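Local coordinates for protein fucose-specific lectin (Aleuria aurantia, PDB 6GKE) that binds L-fucose at five sites between the blades of its propeller, preferring the alpha-1,6-linked core fucose of glycoproteins, at residues Pro62-Ala71 against Ser113-Glu124. The protein carries 1 engineered substitution. Sequence-based numbering, arbitrary orientation. Where two conformers were deposited one is given.
Sequences PLAAVTWKSA and SKLAALQWGGSE
V66 and A117 meet where the innermost strands of two successive blades of the six-bladed beta-propeller, 64-70 and 116-120, run side by side near the central channel. The strands point the same way, 9° apart, but belong to different sheets: each is hydrogen-bonded to the next strand of its own blade, 64-70 to 73-81 and 116-120 to 129-134, and side chains and bridging waters do most of the joining between them. The strand axes come within 5.7 Å, and small residues such as A64 and A117 suit this. The methyl CB of A64 rests against the peptide between A116 and A117, and V66 extends CG1 to 3.8 Å from A117 CB; this branch lies anti to the carbonyl carbon, and it also meets the backbone of L118.

At the N-terminal end the P62 ring lies against the branch point of L115, CG to CG 3.7 Å, two compact apolar groups filling a buried corner. Beside them water 1 accepts from both L63 N and L115 N.

Toward the other end Q119 sends CG out anti to its backbone N (chi1 -173°), to 3.9 Å from W68 CE3, and the bend at chi2 brings NE2 to 3.8 Å from W68 CB. Amide and indole planes are 26° apart. W68 lies close to R77, a fucose-binding residue, and to a bound fucose, so Q119 and G122 probably sit behind the margin of that site; G122 has no side chain, which lets its CA lie 3.7 Å from W68 CD1. Water 2 links K69 N to G122 O, and K69 and E124 approach at the exposed end without forming a salt bridge. The turn after strand 116-120 steadies the Q119 amide, whose OE1 also takes a weak bond from N129 N: G122 N donates in the carbonyl plane to a lone pair of OE1, at 2.8 Å.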
loop_
_atom_site.group_PDB
_atom_site.type_symbol
_atom_site.label_atom_id
_atom_site.label_comp_id
_atom_site.label_asym_id
_atom_site.label_seq_id
_atom_site.Cartn_x
_atom_site.Cartn_y
_atom_site.Cartn_z
ATOM N N PRO A 62 8.284 11.130 6.942
ATOM C CA PRO A 62 8.552 10.579 8.264
ATOM C C PRO A 62 7.708 11.325 9.308
ATOM O O PRO A 62 7.223 12.436 9.051
ATOM C CB PRO A 62 10.055 10.810 8.431
ATOM C CG PRO A 62 10.303 12.076 7.646
ATOM C CD PRO A 62 9.405 11.943 6.434
ATOM N N LEU A 63 7.528 10.695 10.472
ATOM C CA LEU A 63 6.739 11.249 11.573
ATOM C C LEU A 63 7.443 10.949 12.896
ATOM O O LEU A 63 8.083 9.909 13.060
ATOM C CB LEU A 63 5.340 10.632 11.630
ATOM C CG LEU A 63 4.412 10.912 10.452
ATOM C CD1 LEU A 63 3.136 10.091 10.587
ATOM C CD2 LEU A 63 4.081 12.393 10.329
ATOM N N ALA A 64 7.250 11.852 13.860
ATOM C CA ALA A 64 7.616 11.626 15.250
ATOM C C ALA A 64 6.687 12.483 16.108
ATOM O O ALA A 64 6.108 13.441 15.609
ATOM C CB ALA A 64 9.074 11.959 15.499
ATOM N N ALA A 65 6.549 12.149 17.388
ATOM C CA ALA A 65 5.665 12.924 18.251
ATOM C C ALA A 65 6.116 12.835 19.705
ATOM O O ALA A 65 6.652 11.806 20.131
ATOM C CB ALA A 65 4.240 12.452 18.116
ATOM N N VAL A 66 5.842 13.912 20.452
ATOM C CA VAL A 66 6.073 13.974 21.902
ATOM C C VAL A 66 4.889 14.673 22.571
ATOM O O VAL A 66 4.120 15.384 21.922
ATOM C CB VAL A 66 7.382 14.704 22.254
ATOM C CG1 VAL A 66 8.598 13.963 21.728
ATOM C CG2 VAL A 66 7.384 16.151 21.773
ATOM N N THR A 67 4.789 14.496 23.891
ATOM C CA THR A 67 3.723 15.106 24.667
ATOM C C THR A 67 4.206 15.394 26.089
ATOM O O THR A 67 5.098 14.731 26.607
ATOM C CB THR A 67 2.480 14.206 24.672
ATOM O OG1 THR A 67 1.367 14.870 25.275
ATOM C CG2 THR A 67 2.699 12.900 25.405
ATOM N N TRP A 68 3.574 16.386 26.709
ATOM C CA TRP A 68 3.743 16.692 28.125
ATOM C C TRP A 68 2.504 17.472 28.571
ATOM O O TRP A 68 1.720 17.921 27.735
ATOM C CB TRP A 68 5.042 17.469 28.406
ATOM C CG TRP A 68 5.055 18.858 27.840
ATOM C CD1 TRP A 68 4.777 20.023 28.493
ATOM C CD2 TRP A 68 5.345 19.227 26.479
ATOM N NE1 TRP A 68 4.873 21.085 27.636
ATOM C CE2 TRP A 68 5.216 20.629 26.394
ATOM C CE3 TRP A 68 5.705 18.517 25.327
ATOM C CZ2 TRP A 68 5.417 21.326 25.206
ATOM C CZ3 TRP A 68 5.912 19.208 24.152
ATOM C CH2 TRP A 68 5.765 20.594 24.094
ATOM N N LYS A 69 2.341 17.623 29.885
ATOM C CA LYS A 69 1.236 18.391 30.422
ATOM C C LYS A 69 1.741 19.782 30.815
ATOM O O LYS A 69 2.808 19.931 31.376
ATOM C CB LYS A 69 0.602 17.653 31.604
ATOM C CG LYS A 69 -0.660 18.304 32.145
ATOM C CD LYS A 69 -1.481 17.389 33.031
ATOM C CE LYS A 69 -0.666 16.682 34.094
ATOM N NZ LYS A 69 -1.525 15.948 35.055
ATOM N N SER A 70 0.955 20.803 30.475
ATOM C CA SER A 70 1.298 22.186 30.758
ATOM C C SER A 70 0.117 22.873 31.430
ATOM O O SER A 70 -0.971 22.316 31.535
ATOM C CB SER A 70 1.640 22.914 29.492
ATOM O OG SER A 70 0.458 23.221 28.766
ATOM N N ALA A 71 0.332 24.123 31.822
ATOM C CA ALA A 71 -0.722 24.883 32.447
ATOM C C ALA A 71 -1.901 25.102 31.482
ATOM O O ALA A 71 -3.021 25.326 31.947
ATOM C CB ALA A 71 -0.175 26.186 32.981
ATOM N N SER A 113 14.928 10.422 4.912
ATOM C CA SER A 113 15.216 10.451 6.340
ATOM C C SER A 113 14.021 9.943 7.143
ATOM O O SER A 113 12.870 10.231 6.811
ATOM C CB SER A 113 15.538 11.842 6.800
ATOM O OG SER A 113 15.948 11.863 8.160
ATOM N N LYS A 114 14.318 9.271 8.256
ATOM C CA LYS A 114 13.324 9.058 9.294
ATOM C C LYS A 114 13.429 10.210 10.297
ATOM O O LYS A 114 14.335 11.040 10.222
ATOM C CB LYS A 114 13.499 7.673 9.921
ATOM C CG LYS A 114 13.588 6.544 8.901
ATOM C CD LYS A 114 12.461 6.533 7.877
ATOM C CE LYS A 114 12.619 5.448 6.833
ATOM N NZ LYS A 114 13.772 5.695 5.932
ATOM N N LEU A 115 12.476 10.258 11.235
ATOM C CA LEU A 115 12.493 11.241 12.309
ATOM C C LEU A 115 12.292 10.531 13.641
ATOM O O LEU A 115 11.503 9.584 13.737
ATOM C CB LEU A 115 11.370 12.271 12.145
ATOM C CG LEU A 115 11.472 13.217 10.953
ATOM C CD1 LEU A 115 10.232 14.091 10.876
ATOM C CD2 LEU A 115 12.727 14.076 11.020
ATOM N N ALA A 116 12.949 11.058 14.675
ATOM C CA ALA A 116 12.651 10.667 16.037
ATOM C C ALA A 116 12.624 11.928 16.890
ATOM O O ALA A 116 13.221 12.942 16.535
ATOM C CB ALA A 116 13.671 9.685 16.561
ATOM N N ALA A 117 11.936 11.855 18.026
ATOM C CA ALA A 117 11.897 12.975 18.932
ATOM C C ALA A 117 11.792 12.464 20.362
ATOM O O ALA A 117 11.256 11.387 20.616
ATOM C CB ALA A 117 10.753 13.912 18.607
ATOM N N LEU A 118 12.297 13.283 21.285
ATOM C CA LEU A 118 12.135 13.040 22.707
ATOM C C LEU A 118 11.849 14.369 23.406
ATOM O O LEU A 118 12.048 15.451 22.848
ATOM C CB LEU A 118 13.368 12.334 23.289
ATOM C CG LEU A 118 14.712 13.059 23.181
ATOM C CD1 LEU A 118 14.843 14.219 24.161
ATOM C CD2 LEU A 118 15.856 12.073 23.400
ATOM N N GLN A 119 11.386 14.265 24.649
ATOM C CA GLN A 119 11.105 15.421 25.462
ATOM C C GLN A 119 11.351 15.051 26.923
ATOM O O GLN A 119 11.063 13.932 27.331
ATOM C CB GLN A 119 9.660 15.882 25.248
ATOM C CG GLN A 119 9.295 17.197 25.926
ATOM C CD GLN A 119 9.004 17.158 27.409
ATOM O OE1 GLN A 119 9.226 18.149 28.104
ATOM N NE2 GLN A 119 8.476 16.045 27.907
ATOM N N TRP A 120 11.841 16.017 27.702
ATOM C CA TRP A 120 11.840 15.863 29.157
ATOM C C TRP A 120 11.616 17.221 29.816
ATOM O O TRP A 120 11.991 18.262 29.287
ATOM C CB TRP A 120 13.138 15.230 29.693
ATOM C CG TRP A 120 14.213 16.243 29.935
ATOM C CD1 TRP A 120 14.421 16.947 31.086
ATOM C CD2 TRP A 120 15.164 16.748 28.982
ATOM N NE1 TRP A 120 15.439 17.844 30.922
ATOM C CE2 TRP A 120 15.921 17.740 29.645
ATOM C CE3 TRP A 120 15.468 16.447 27.648
ATOM C CZ2 TRP A 120 16.954 18.431 29.017
ATOM C CZ3 TRP A 120 16.493 17.133 27.031
ATOM C CH2 TRP A 120 17.220 18.111 27.708
ATOM N N GLY A 121 11.040 17.161 31.014
ATOM C CA GLY A 121 10.994 18.290 31.915
ATOM C C GLY A 121 9.681 19.055 31.895
ATOM O O GLY A 121 9.326 19.687 32.889
ATOM N N GLY A 122 8.965 19.045 30.771
ATOM C CA GLY A 122 7.769 19.867 30.661
ATOM C C GLY A 122 6.701 19.437 31.649
ATOM O O GLY A 122 6.397 18.254 31.772
ATOM N N SER A 123 6.121 20.421 32.333
ATOM C CA SER A 123 5.093 20.190 33.331
ATOM C C SER A 123 4.335 21.498 33.548
ATOM O O SER A 123 4.601 22.496 32.896
ATOM C CB SER A 123 5.685 19.696 34.627
ATOM O OG SER A 123 6.299 20.775 35.305
ATOM N N GLU A 124 3.441 21.497 34.534
ATOM C CA GLU A 124 2.737 22.697 34.923
ATOM C C GLU A 124 3.624 23.628 35.761
ATOM O O GLU A 124 3.164 24.709 36.123
ATOM C CB GLU A 124 1.453 22.324 35.661
ATOM C CG GLU A 124 0.431 21.718 34.724
ATOM C CD GLU A 124 -0.663 20.955 35.438
ATOM O OE1 GLU A 124 -0.379 19.854 35.944
ATOM O OE2 GLU A 124 -1.781 21.481 35.514
HETATM O O HOH W 1 9.791 8.735 11.016
HETATM O O HOH W 2 4.130 16.673 32.004
HETATM O O HOH W 3 2.907 25.309 31.917
#